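Local coordinates for transglutaminase-like enzymes, putative cysteine protease (Cytophaga hutchinsonii, PDB 3ISR), which probably acts as a cysteine protease of the transglutaminase-like superfamily, at residues 117-120 with 125-128; 144-149 with 227-232; 162-167 with 181-186; 187-192 with 199-204. All blocks are in the same frame, centred on the assembly; numbering follows the deposited sequence.

How the interactions relate
Interactions 2, 3 and 4 lie within the transglutaminase-like region, and interaction 1 lies in the loop leading to helix 129-136. Interactions 3 and 4 share helix 181-194, their centres 12 Å apart, and meet where His-186 CE1 lies 3.5 Å from Tyr-201 CE1. Interactions 2 and 4, with centres 9 Å apart, reach the same sheet, and Val-146 and Cys-192 touch between them. Interaction 1 joins interaction 4 where Ser-125 and Leu-128 pack on Ala-190. The probable active site falls between interactions 2 and 3: Cys-181 opens the shared helix, and Asp-230 bonds to His-215, which Cys-181 touches, a set consistent with a catalytic triad.

Interaction 1: residues 117-120 with 125-128; sequences LFPS and SDKL
Pro-119 packs against Ser-125 and Asp-126 in a small loop-to-loop contact, partly buried, within the long connection from strand 78-96 to helix 129-136. The chain turns back on itself here, and the CA atoms of Pro-119 and Ser-125 come within 5.1 Å. Ser-125 OG lies beside the proline, 3.4 Å from Pro-119 CA, and the serine's CB-OG bond, with chi1 at 42°, sets the hydroxyl between its own backbone N and carbonyl carbon. From there Ser-125 OG also reaches a water at 2.6 Å, and that water donates to Leu-117 O at 2.8 Å, so the two loop arms are tied by a bridge as well as by packing. Residues 125-127 form a 3-10 turn, in which Leu-128 N donates to Ser-125 O at 3.1 Å, and Leu-128 then takes the N-cap position of helix 129-136. The same turn presents Asp-126 crosswise to the proline ring, at about a right angle. Asp-126 OD1 lies 3.4 Å from Pro-119 CB, and the neighbouring ring atom CG also touches the acid. The carboxylate has its polar partners on the second subunit: OD1 forms a salt bridge with Arg-121, and OD2 a hydrogen bond with Tyr-122 OH, both of that subunit. Arg-121 of the second subunit also packs on Pro-119, which places the contact at a subunit interface. Within the same chain, Ser-120 OG is hydrogen-bonded to Asp-248 and Arg-193, the latter on helix 181-194.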
loop_
_atom_site.group_PDB
_atom_site.type_symbol
_atom_site.label_atom_id
_atom_site.label_comp_id
_atom_site.label_asym_id
_atom_site.label_seq_id
_atom_site.Cartn_x
_atom_site.Cartn_y
_atom_site.Cartn_z
ATOM N N LEU B 117 14.479 6.155 17.455
ATOM C CA LEU B 117 13.440 7.138 17.188
ATOM C C LEU B 117 12.976 7.096 15.721
ATOM O O LEU B 117 11.972 7.721 15.362
ATOM C CB LEU B 117 13.979 8.551 17.504
ATOM C CG LEU B 117 14.153 8.915 18.990
ATOM C CD1 LEU B 117 15.093 10.127 19.166
ATOM C CD2 LEU B 117 12.790 9.182 19.638
ATOM N N PHE B 118 13.727 6.410 14.864
ATOM C CA PHE B 118 13.516 6.498 13.413
ATOM C C PHE B 118 12.721 5.342 12.834
ATOM O O PHE B 118 12.708 4.249 13.409
ATOM C CB PHE B 118 14.853 6.688 12.691
ATOM C CG PHE B 118 15.478 8.012 13.016
ATOM C CD1 PHE B 118 15.016 9.170 12.414
ATOM C CD2 PHE B 118 16.451 8.104 13.999
ATOM C CE1 PHE B 118 15.572 10.436 12.747
ATOM C CE2 PHE B 118 17.012 9.335 14.345
ATOM C CZ PHE B 118 16.578 10.499 13.727
ATOM N N PRO B 119 12.008 5.594 11.724
ATOM C CA PRO B 119 11.231 4.508 11.107
ATOM C C PRO B 119 12.159 3.390 10.651
ATOM O O PRO B 119 13.338 3.650 10.314
ATOM C CB PRO B 119 10.588 5.165 9.882
ATOM C CG PRO B 119 10.837 6.662 10.000
ATOM C CD PRO B 119 11.932 6.874 10.983
ATOM N N SER B 120 11.637 2.168 10.607
ATOM C CA SER B 120 12.380 1.029 10.104
ATOM C C SER B 120 11.489 0.238 9.132
ATOM O O SER B 120 10.348 0.629 8.908
ATOM C CB SER B 120 12.818 0.158 11.281
ATOM O OG SER B 120 11.701 -0.263 12.028
ATOM N N SER B 125 6.808 4.665 11.251
ATOM C CA SER B 125 6.342 5.614 12.237
ATOM C C SER B 125 6.094 6.955 11.592
ATOM O O SER B 125 5.216 7.713 12.012
ATOM C CB SER B 125 7.363 5.746 13.384
ATOM O OG SER B 125 8.698 5.790 12.888
ATOM N N ASP B 126 6.841 7.230 10.531
ATOM C CA ASP B 126 6.660 8.485 9.814
ATOM C C ASP B 126 5.310 8.563 9.077
ATOM O O ASP B 126 4.875 9.646 8.741
ATOM C CB ASP B 126 7.843 8.724 8.850
ATOM C CG ASP B 126 7.988 7.626 7.801
ATOM O OD1 ASP B 126 7.917 6.433 8.146
ATOM O OD2 ASP B 126 8.177 7.967 6.615
ATOM N N LYS B 127 4.659 7.434 8.805
ATOM C CA LYS B 127 3.333 7.457 8.165
ATOM C C LYS B 127 2.194 7.476 9.176
ATOM O O LYS B 127 1.009 7.515 8.805
ATOM C CB LYS B 127 3.158 6.257 7.239
ATOM C CG LYS B 127 4.093 6.304 6.014
ATOM C CD LYS B 127 3.868 5.107 5.096
ATOM C CE LYS B 127 3.247 5.506 3.767
ATOM N NZ LYS B 127 3.363 4.387 2.783
ATOM N N LEU B 128 2.554 7.422 10.446
ATOM C CA LEU B 128 1.552 7.263 11.510
ATOM C C LEU B 128 1.544 8.403 12.533
ATOM O O LEU B 128 0.900 8.292 13.570
ATOM C CB LEU B 128 1.757 5.900 12.208
ATOM C CG LEU B 128 1.531 4.663 11.330
ATOM C CD1 LEU B 128 1.930 3.374 12.055
ATOM C CD2 LEU B 128 0.080 4.572 10.866
HETATM O O HOH W 1 9.904 7.985 13.539
#

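Interaction 2: residues 144-149 with 227-232; sequences SKVLAI and IIFDAT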
loop_
_atom_site.group_PDB
_atom_site.type_symbol
_atom_site.label_atom_id
_atom_site.label_comp_id
_atom_site.label_asym_id
_atom_site.label_seq_id
_atom_site.Cartn_x
_atom_site.Cartn_y
_atom_site.Cartn_z
ATOM N N SER B 144 2.662 6.377 30.862
ATOM C CA SER B 144 1.226 6.206 30.634
ATOM C C SER B 144 0.878 6.215 29.148
ATOM O O SER B 144 -0.013 5.483 28.697
ATOM C CB SER B 144 0.430 7.262 31.392
ATOM O OG SER B 144 0.540 7.017 32.780
ATOM N N LYS B 145 1.598 7.020 28.382
ATOM C CA LYS B 145 1.400 7.020 26.957
ATOM C C LYS B 145 1.713 5.654 26.324
ATOM O O LYS B 145 0.923 5.144 25.535
ATOM C CB LYS B 145 2.255 8.104 26.323
ATOM C CG LYS B 145 1.749 8.519 24.987
ATOM C CD LYS B 145 1.510 10.004 24.985
ATOM C CE LYS B 145 2.760 10.756 24.713
ATOM N NZ LYS B 145 2.499 12.181 25.027
ATOM N N VAL B 146 2.847 5.054 26.681
ATOM C CA VAL B 146 3.211 3.744 26.110
ATOM C C VAL B 146 2.265 2.644 26.584
ATOM O O VAL B 146 1.889 1.737 25.828
ATOM C CB VAL B 146 4.679 3.353 26.387
ATOM C CG1 VAL B 146 5.036 2.026 25.674
ATOM C CG2 VAL B 146 5.622 4.450 25.900
ATOM N N LEU B 147 1.851 2.740 27.837
ATOM C CA LEU B 147 0.927 1.770 28.352
ATOM C C LEU B 147 -0.420 1.877 27.635
ATOM O O LEU B 147 -1.032 0.848 27.321
ATOM C CB LEU B 147 0.767 1.935 29.869
ATOM C CG LEU B 147 -0.064 0.846 30.532
ATOM C CD1 LEU B 147 0.620 -0.512 30.394
ATOM C CD2 LEU B 147 -0.323 1.209 32.017
ATOM N N ALA B 148 -0.863 3.102 27.346
ATOM C CA ALA B 148 -2.103 3.295 26.597
ATOM C C ALA B 148 -2.006 2.738 25.175
ATOM O O ALA B 148 -3.001 2.223 24.629
ATOM C CB ALA B 148 -2.492 4.761 26.549
ATOM N N ILE B 149 -0.823 2.874 24.576
ATOM C CA ILE B 149 -0.571 2.309 23.253
ATOM C C ILE B 149 -0.743 0.795 23.324
ATOM O O ILE B 149 -1.448 0.194 22.501
ATOM C CB ILE B 149 0.847 2.682 22.731
ATOM C CG1 ILE B 149 0.854 4.145 22.280
ATOM C CG2 ILE B 149 1.288 1.743 21.544
ATOM C CD1 ILE B 149 2.247 4.703 22.018
ATOM N N ILE B 227 12.019 -0.055 29.049
ATOM C CA ILE B 227 10.928 -0.645 29.791
ATOM C C ILE B 227 10.205 -1.577 28.829
ATOM O O ILE B 227 9.838 -1.157 27.736
ATOM C CB ILE B 227 9.925 0.416 30.287
ATOM C CG1 ILE B 227 10.612 1.519 31.134
ATOM C CG2 ILE B 227 8.770 -0.245 31.066
ATOM C CD1 ILE B 227 11.348 1.024 32.410
ATOM N N ILE B 228 9.973 -2.812 29.260
ATOM C CA ILE B 228 9.350 -3.815 28.404
ATOM C C ILE B 228 7.822 -3.759 28.392
ATOM O O ILE B 228 7.183 -3.506 29.422
ATOM C CB ILE B 228 9.857 -5.240 28.758
ATOM C CG1 ILE B 228 9.535 -6.202 27.595
ATOM C CG2 ILE B 228 9.293 -5.727 30.093
ATOM C CD1 ILE B 228 10.585 -7.277 27.383
ATOM N N PHE B 229 7.231 -4.005 27.221
ATOM C CA PHE B 229 5.770 -3.973 27.047
ATOM C C PHE B 229 5.369 -5.091 26.101
ATOM O O PHE B 229 6.122 -5.431 25.201
ATOM C CB PHE B 229 5.320 -2.659 26.413
ATOM C CG PHE B 229 5.484 -1.465 27.306
ATOM C CD1 PHE B 229 4.434 -1.032 28.105
ATOM C CD2 PHE B 229 6.693 -0.770 27.340
ATOM C CE1 PHE B 229 4.587 0.092 28.946
ATOM C CE2 PHE B 229 6.864 0.339 28.182
ATOM C CZ PHE B 229 5.809 0.770 28.983
ATOM N N ASP B 230 4.174 -5.642 26.272
ATOM C CA ASP B 230 3.737 -6.730 25.401
ATOM C C ASP B 230 2.243 -6.628 25.214
ATOM O O ASP B 230 1.482 -7.045 26.077
ATOM C CB ASP B 230 4.120 -8.097 26.004
ATOM C CG ASP B 230 3.605 -9.273 25.195
ATOM O OD1 ASP B 230 3.075 -9.095 24.084
ATOM O OD2 ASP B 230 3.710 -10.419 25.689
ATOM N N ALA B 231 1.833 -6.076 24.078
ATOM C CA ALA B 231 0.427 -5.852 23.797
ATOM C C ALA B 231 -0.374 -7.122 23.567
ATOM O O ALA B 231 -1.604 -7.051 23.547
ATOM C CB ALA B 231 0.250 -4.882 22.617
ATOM N N THR B 232 0.280 -8.277 23.417
ATOM C CA THR B 232 -0.494 -9.534 23.292
ATOM C C THR B 232 -1.082 -9.969 24.627
ATOM O O THR B 232 -2.059 -10.715 24.662
ATOM C CB THR B 232 0.328 -10.742 22.745
ATOM O OG1 THR B 232 1.313 -11.140 23.711
ATOM C CG2 THR B 232 0.990 -10.407 21.398
#
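Val-146 of helix 142-156 sets one methyl squarely on the face of the Phe-229 ring, near the end of strand 225-229. Val-146 CG1 sits 3.4 Å above the plane of the Phe-229 ring, over its centre and only 9° from the normal, a CH-pi contact. With CG1 anti to the valine's backbone N (chi1 -176°), the methyl extends from the helix onto the ring, while Val-146 CB follows behind, 3.8 Å from Phe-229 CZ. The valine and the phenylalanine side chains meet at about a right angle. Toward CE1 the fit is looser: Leu-147 CD1 stays 4.3 Å from Phe-229 CE1, and Leu-147 N approaches the same ring atom obliquely at 4.0 Å. Neither side is open to solvent, since all three residues are buried; Tyr-282 meets the phenylalanine ring, and Phe-218 and Cys-192 pack on Val-146. Past the strand the contact gives way to polar order. Asp-230 OD1 accepts from Thr-232 N at 3.0 Å, closing an Asx turn, and from Thr-232 OG1 at 2.7 Å, both donors coming from one face of the carboxylate. That double grip fixes the rotation of the carboxylate and leaves OD2 to bond with His-215 NE2. Helix 142-156 thus packs on the strand that leads into Asp-230, whose pairing with histidine is the one expected of the probable Cys-His-Asp triad of a transglutaminase-like enzyme.

Interaction 3: residues 162-167 with 181-186; sequences GSTNSQ and CRDFAH
Thr-164 and Asp-183 point at each other from opposite directions, while Arg-182, one residue earlier on the helix, stretches alongside to the loop's backbone. Thr-164 OG1 donates to Asp-183 OD2 at 2.6 Å, arriving on the syn side of the carboxylate, 24° out of its plane. Asp-183 OD2 also accepts from Val-180 N, just before the helix. Asp-183 OD1 accepts a hydrogen bond from a water at 2.7 Å, and the same water donates to Asn-165 O. With an alanine here, the Thr-164 hydroxyl and the Val-180 N-H are likely to lose their acceptor, and the bridging water would be less firmly placed. The extended chain of Arg-182, which leaves the helix with chi1 at 176°, carries its guanidinium to the loop; Arg-182 NH2 makes a weak bond to Ser-166 O, 2.8 Å away. Ser-166 CA lies over one face of that guanidinium and His-186 NE2 over the opposite face, both offset toward the rim, the imidazole presenting its edge in plane. The loop 162-167, running from strand 158-159 to helix 170-176, is thus tied to the first turn of helix 181-194, where Arg-182 and Ala-185 also pack on Tyr-201 of strand 199-206.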
loop_
_atom_site.group_PDB
_atom_site.type_symbol
_atom_site.label_atom_id
_atom_site.label_comp_id
_atom_site.label_asym_id
_atom_site.label_seq_id
_atom_site.Cartn_x
_atom_site.Cartn_y
_atom_site.Cartn_z
ATOM N N GLY B 162 -1.598 -17.272 11.684
ATOM C CA GLY B 162 -1.649 -17.417 10.231
ATOM C C GLY B 162 -2.283 -16.277 9.451
ATOM O O GLY B 162 -2.483 -16.396 8.243
ATOM N N SER B 163 -2.614 -15.182 10.126
ATOM C CA SER B 163 -3.267 -14.054 9.472
ATOM C C SER B 163 -2.273 -13.107 8.775
ATOM O O SER B 163 -2.682 -12.247 7.990
ATOM C CB SER B 163 -4.092 -13.256 10.492
ATOM O OG SER B 163 -3.260 -12.792 11.556
ATOM N N THR B 164 -0.982 -13.252 9.084
ATOM C CA THR B 164 0.067 -12.369 8.538
ATOM C C THR B 164 1.255 -13.176 8.002
ATOM O O THR B 164 1.259 -14.399 8.093
ATOM C CB THR B 164 0.571 -11.370 9.612
ATOM O OG1 THR B 164 1.075 -12.101 10.734
ATOM C CG2 THR B 164 -0.566 -10.468 10.091
ATOM N N ASN B 165 2.259 -12.484 7.448
ATOM C CA ASN B 165 3.468 -13.116 6.958
ATOM C C ASN B 165 4.673 -12.218 7.223
ATOM O O ASN B 165 4.545 -11.191 7.897
ATOM C CB ASN B 165 3.342 -13.470 5.461
ATOM C CG ASN B 165 3.032 -12.255 4.579
ATOM O OD1 ASN B 165 3.510 -11.140 4.816
ATOM N ND2 ASN B 165 2.240 -12.481 3.543
ATOM N N SER B 166 5.839 -12.591 6.707
ATOM C CA SER B 166 7.050 -11.844 7.042
ATOM C C SER B 166 7.060 -10.437 6.425
ATOM O O SER B 166 7.811 -9.566 6.870
ATOM C CB SER B 166 8.302 -12.628 6.648
ATOM O OG SER B 166 8.411 -12.690 5.238
ATOM N N GLN B 167 6.225 -10.210 5.416
ATOM C CA GLN B 167 6.154 -8.891 4.767
ATOM C C GLN B 167 5.300 -7.884 5.525
ATOM O O GLN B 167 5.423 -6.673 5.312
ATOM C CB GLN B 167 5.661 -9.014 3.311
ATOM C CG GLN B 167 6.631 -9.775 2.403
ATOM C CD GLN B 167 6.204 -9.752 0.930
ATOM O OE1 GLN B 167 5.188 -9.153 0.568
ATOM N NE2 GLN B 167 6.998 -10.393 0.077
ATOM N N CYS B 181 2.442 -12.210 17.581
ATOM C CA CYS B 181 3.275 -11.342 18.421
ATOM C C CYS B 181 4.187 -10.392 17.622
ATOM O O CYS B 181 4.339 -9.244 17.997
ATOM C CB CYS B 181 4.072 -12.144 19.459
ATOM S SG CYS B 181 5.222 -13.341 18.797
ATOM N N ARG B 182 4.804 -10.871 16.541
ATOM C CA ARG B 182 5.683 -10.003 15.731
ATOM C C ARG B 182 4.977 -8.711 15.285
ATOM O O ARG B 182 5.549 -7.601 15.313
ATOM C CB ARG B 182 6.163 -10.796 14.516
ATOM C CG ARG B 182 7.022 -10.054 13.476
ATOM C CD ARG B 182 7.271 -11.085 12.349
ATOM N NE ARG B 182 8.240 -10.695 11.327
ATOM C CZ ARG B 182 7.990 -9.878 10.291
ATOM N NH1 ARG B 182 6.797 -9.275 10.148
ATOM N NH2 ARG B 182 8.963 -9.645 9.407
ATOM N N ASP B 183 3.713 -8.866 14.910
ATOM C CA ASP B 183 2.911 -7.751 14.438
ATOM C C ASP B 183 2.510 -6.806 15.564
ATOM O O ASP B 183 2.476 -5.594 15.367
ATOM C CB ASP B 183 1.663 -8.295 13.733
ATOM C CG ASP B 183 2.000 -9.318 12.652
ATOM O OD1 ASP B 183 2.754 -8.989 11.705
ATOM O OD2 ASP B 183 1.554 -10.479 12.767
ATOM N N PHE B 184 2.152 -7.351 16.725
ATOM C CA PHE B 184 1.813 -6.528 17.889
ATOM C C PHE B 184 3.034 -5.725 18.339
ATOM O O PHE B 184 2.920 -4.558 18.724
ATOM C CB PHE B 184 1.351 -7.413 19.060
ATOM C CG PHE B 184 -0.080 -7.891 18.973
ATOM C CD1 PHE B 184 -0.515 -8.695 17.915
ATOM C CD2 PHE B 184 -0.969 -7.618 20.004
ATOM C CE1 PHE B 184 -1.831 -9.172 17.860
ATOM C CE2 PHE B 184 -2.304 -8.103 19.964
ATOM C CZ PHE B 184 -2.729 -8.880 18.901
ATOM N N ALA B 185 4.211 -6.342 18.295
ATOM C CA ALA B 185 5.447 -5.648 18.677
ATOM C C ALA B 185 5.743 -4.527 17.689
ATOM O O ALA B 185 6.060 -3.387 18.082
ATOM C CB ALA B 185 6.611 -6.627 18.700
ATOM N N HIS B 186 5.661 -4.830 16.397
ATOM C CA HIS B 186 5.997 -3.809 15.394
ATOM C C HIS B 186 5.055 -2.633 15.522
ATOM O O HIS B 186 5.463 -1.488 15.371
ATOM C CB HIS B 186 5.873 -4.369 13.958
ATOM C CG HIS B 186 6.997 -5.274 13.540
ATOM N ND1 HIS B 186 8.292 -5.133 13.991
ATOM C CD2 HIS B 186 7.018 -6.300 12.661
ATOM C CE1 HIS B 186 9.061 -6.054 13.426
ATOM N NE2 HIS B 186 8.311 -6.771 12.611
HETATM O O HOH W 2 4.337 -10.896 10.614
#

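Interaction 4: residues 187-192 with 199-204; sequences LGIALC and ARYFTG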
loop_
_atom_site.group_PDB
_atom_site.type_symbol
_atom_site.label_atom_id
_atom_site.label_comp_id
_atom_site.label_asym_id
_atom_site.label_seq_id
_atom_site.Cartn_x
_atom_site.Cartn_y
_atom_site.Cartn_z
ATOM N N LEU B 187 3.775 -2.909 15.798
ATOM C CA LEU B 187 2.823 -1.814 15.912
ATOM C C LEU B 187 3.027 -0.923 17.155
ATOM O O LEU B 187 2.970 0.305 17.058
ATOM C CB LEU B 187 1.382 -2.336 15.830
ATOM C CG LEU B 187 0.293 -1.262 15.871
ATOM C CD1 LEU B 187 0.512 -0.247 14.695
ATOM C CD2 LEU B 187 -1.094 -1.933 15.783
ATOM N N GLY B 188 3.329 -1.525 18.294
ATOM C CA GLY B 188 3.682 -0.751 19.497
ATOM C C GLY B 188 4.900 0.129 19.230
ATOM O O GLY B 188 4.911 1.306 19.584
ATOM N N ILE B 189 5.913 -0.443 18.583
ATOM C CA ILE B 189 7.150 0.307 18.271
ATOM C C ILE B 189 6.829 1.481 17.360
ATOM O O ILE B 189 7.245 2.614 17.626
ATOM C CB ILE B 189 8.193 -0.593 17.583
ATOM C CG1 ILE B 189 8.737 -1.629 18.565
ATOM C CG2 ILE B 189 9.366 0.247 17.048
ATOM C CD1 ILE B 189 9.356 -2.832 17.870
ATOM N N ALA B 190 6.061 1.225 16.302
ATOM C CA ALA B 190 5.754 2.297 15.356
ATOM C C ALA B 190 5.014 3.431 16.027
ATOM O O ALA B 190 5.318 4.585 15.787
ATOM C CB ALA B 190 4.940 1.771 14.159
ATOM N N LEU B 191 4.019 3.098 16.843
ATOM C CA LEU B 191 3.233 4.131 17.519
ATOM C C LEU B 191 4.052 4.907 18.537
ATOM O O LEU B 191 3.896 6.120 18.652
ATOM C CB LEU B 191 1.960 3.522 18.134
ATOM C CG LEU B 191 0.921 2.999 17.122
ATOM C CD1 LEU B 191 -0.113 2.122 17.828
ATOM C CD2 LEU B 191 0.219 4.150 16.353
ATOM N N CYS B 192 4.954 4.230 19.255
ATOM C CA CYS B 192 5.882 4.945 20.157
ATOM C C CYS B 192 6.765 5.924 19.405
ATOM O O CYS B 192 6.868 7.090 19.775
ATOM C CB CYS B 192 6.807 3.983 20.873
ATOM S SG CYS B 192 6.041 3.095 22.213
ATOM N N ALA B 199 11.913 3.324 20.727
ATOM C CA ALA B 199 11.385 1.973 20.992
ATOM C C ALA B 199 12.131 0.957 20.166
ATOM O O ALA B 199 12.602 1.280 19.078
ATOM C CB ALA B 199 9.903 1.910 20.689
ATOM N N ARG B 200 12.250 -0.270 20.680
ATOM C CA ARG B 200 12.972 -1.286 19.951
ATOM C C ARG B 200 12.264 -2.645 20.071
ATOM O O ARG B 200 11.447 -2.862 20.966
ATOM C CB ARG B 200 14.427 -1.382 20.441
ATOM C CG ARG B 200 14.552 -1.887 21.914
ATOM C CD ARG B 200 15.999 -1.845 22.406
ATOM N NE ARG B 200 16.123 -2.571 23.670
ATOM C CZ ARG B 200 17.209 -2.585 24.432
ATOM N NH1 ARG B 200 18.303 -1.909 24.080
ATOM N NH2 ARG B 200 17.209 -3.291 25.558
ATOM N N TYR B 201 12.616 -3.535 19.167
ATOM C CA TYR B 201 12.038 -4.862 19.080
ATOM C C TYR B 201 12.784 -5.824 20.016
ATOM O O TYR B 201 14.011 -5.775 20.110
ATOM C CB TYR B 201 12.203 -5.284 17.628
ATOM C CG TYR B 201 11.532 -6.557 17.188
ATOM C CD1 TYR B 201 10.159 -6.592 16.962
ATOM C CD2 TYR B 201 12.291 -7.694 16.897
ATOM C CE1 TYR B 201 9.540 -7.750 16.491
ATOM C CE2 TYR B 201 11.681 -8.866 16.438
ATOM C CZ TYR B 201 10.298 -8.871 16.244
ATOM O OH TYR B 201 9.658 -9.990 15.779
ATOM N N PHE B 202 12.033 -6.697 20.690
ATOM C CA PHE B 202 12.590 -7.655 21.658
ATOM C C PHE B 202 12.094 -9.056 21.277
ATOM O O PHE B 202 10.899 -9.259 21.094
ATOM C CB PHE B 202 12.107 -7.258 23.069
ATOM C CG PHE B 202 12.519 -8.226 24.190
ATOM C CD1 PHE B 202 13.472 -7.856 25.125
ATOM C CD2 PHE B 202 11.922 -9.472 24.312
ATOM C CE1 PHE B 202 13.846 -8.733 26.175
ATOM C CE2 PHE B 202 12.283 -10.359 25.356
ATOM C CZ PHE B 202 13.249 -9.969 26.285
ATOM N N THR B 203 13.009 -10.009 21.140
ATOM C CA THR B 203 12.614 -11.418 20.959
ATOM C C THR B 203 13.123 -12.245 22.121
ATOM O O THR B 203 14.179 -11.949 22.668
ATOM C CB THR B 203 13.127 -12.017 19.652
ATOM O OG1 THR B 203 14.565 -11.925 19.597
ATOM C CG2 THR B 203 12.541 -11.245 18.469
ATOM N N GLY B 204 12.398 -13.300 22.474
ATOM C CA GLY B 204 12.851 -14.139 23.554
ATOM C C GLY B 204 12.148 -15.464 23.673
ATOM O O GLY B 204 11.175 -15.753 22.952
#
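Helix 181-194 packs on strand 199-206, the next element of the chain, as part of the helix-on-sheet core of the transglutaminase-like fold, with Ile-189 and Cys-192 facing Ala-199 and Tyr-201. The short segments run almost antiparallel, at 171°, and their axes approach to 7.7 Å, close enough for a single layer of small and branched side chains to fill the gap. Ile-189 does most of the touching, and its two branches divide the strand between them. The CG2 methyl, turned away from the backbone N, rests 4.0 Å from Ala-199 CB. The longer branch, CG1 to CD1, lies beside the backbone N at chi1 -69° and runs on over the strand, where Ile-189 CD1 comes 3.6 Å from Tyr-201 CA and 3.8 Å from Tyr-201 CB. The same methyl meets the tyrosine ring at its edge, in plane, 4.0 Å from Tyr-201 CD1; His-186 meets that ring too. One turn further along the helix, Cys-192 CB lies 3.7 Å from Ala-199 CB. Shortening Ile-189 to an alanine is likely to open a gap between helix and strand, taking away the CD1 methyl that packs on Tyr-201. Phe-218 of strand 215-222 also packs on Ile-189, and Arg-200, which points away from the helix, has its salt bridge with Glu-219. Arg-193, the next helix residue, does bond to Ala-199 O, but between 187-192 and 199-204 the side-chain-to-side-chain contacts are all carbon to carbon, a close apolar fit.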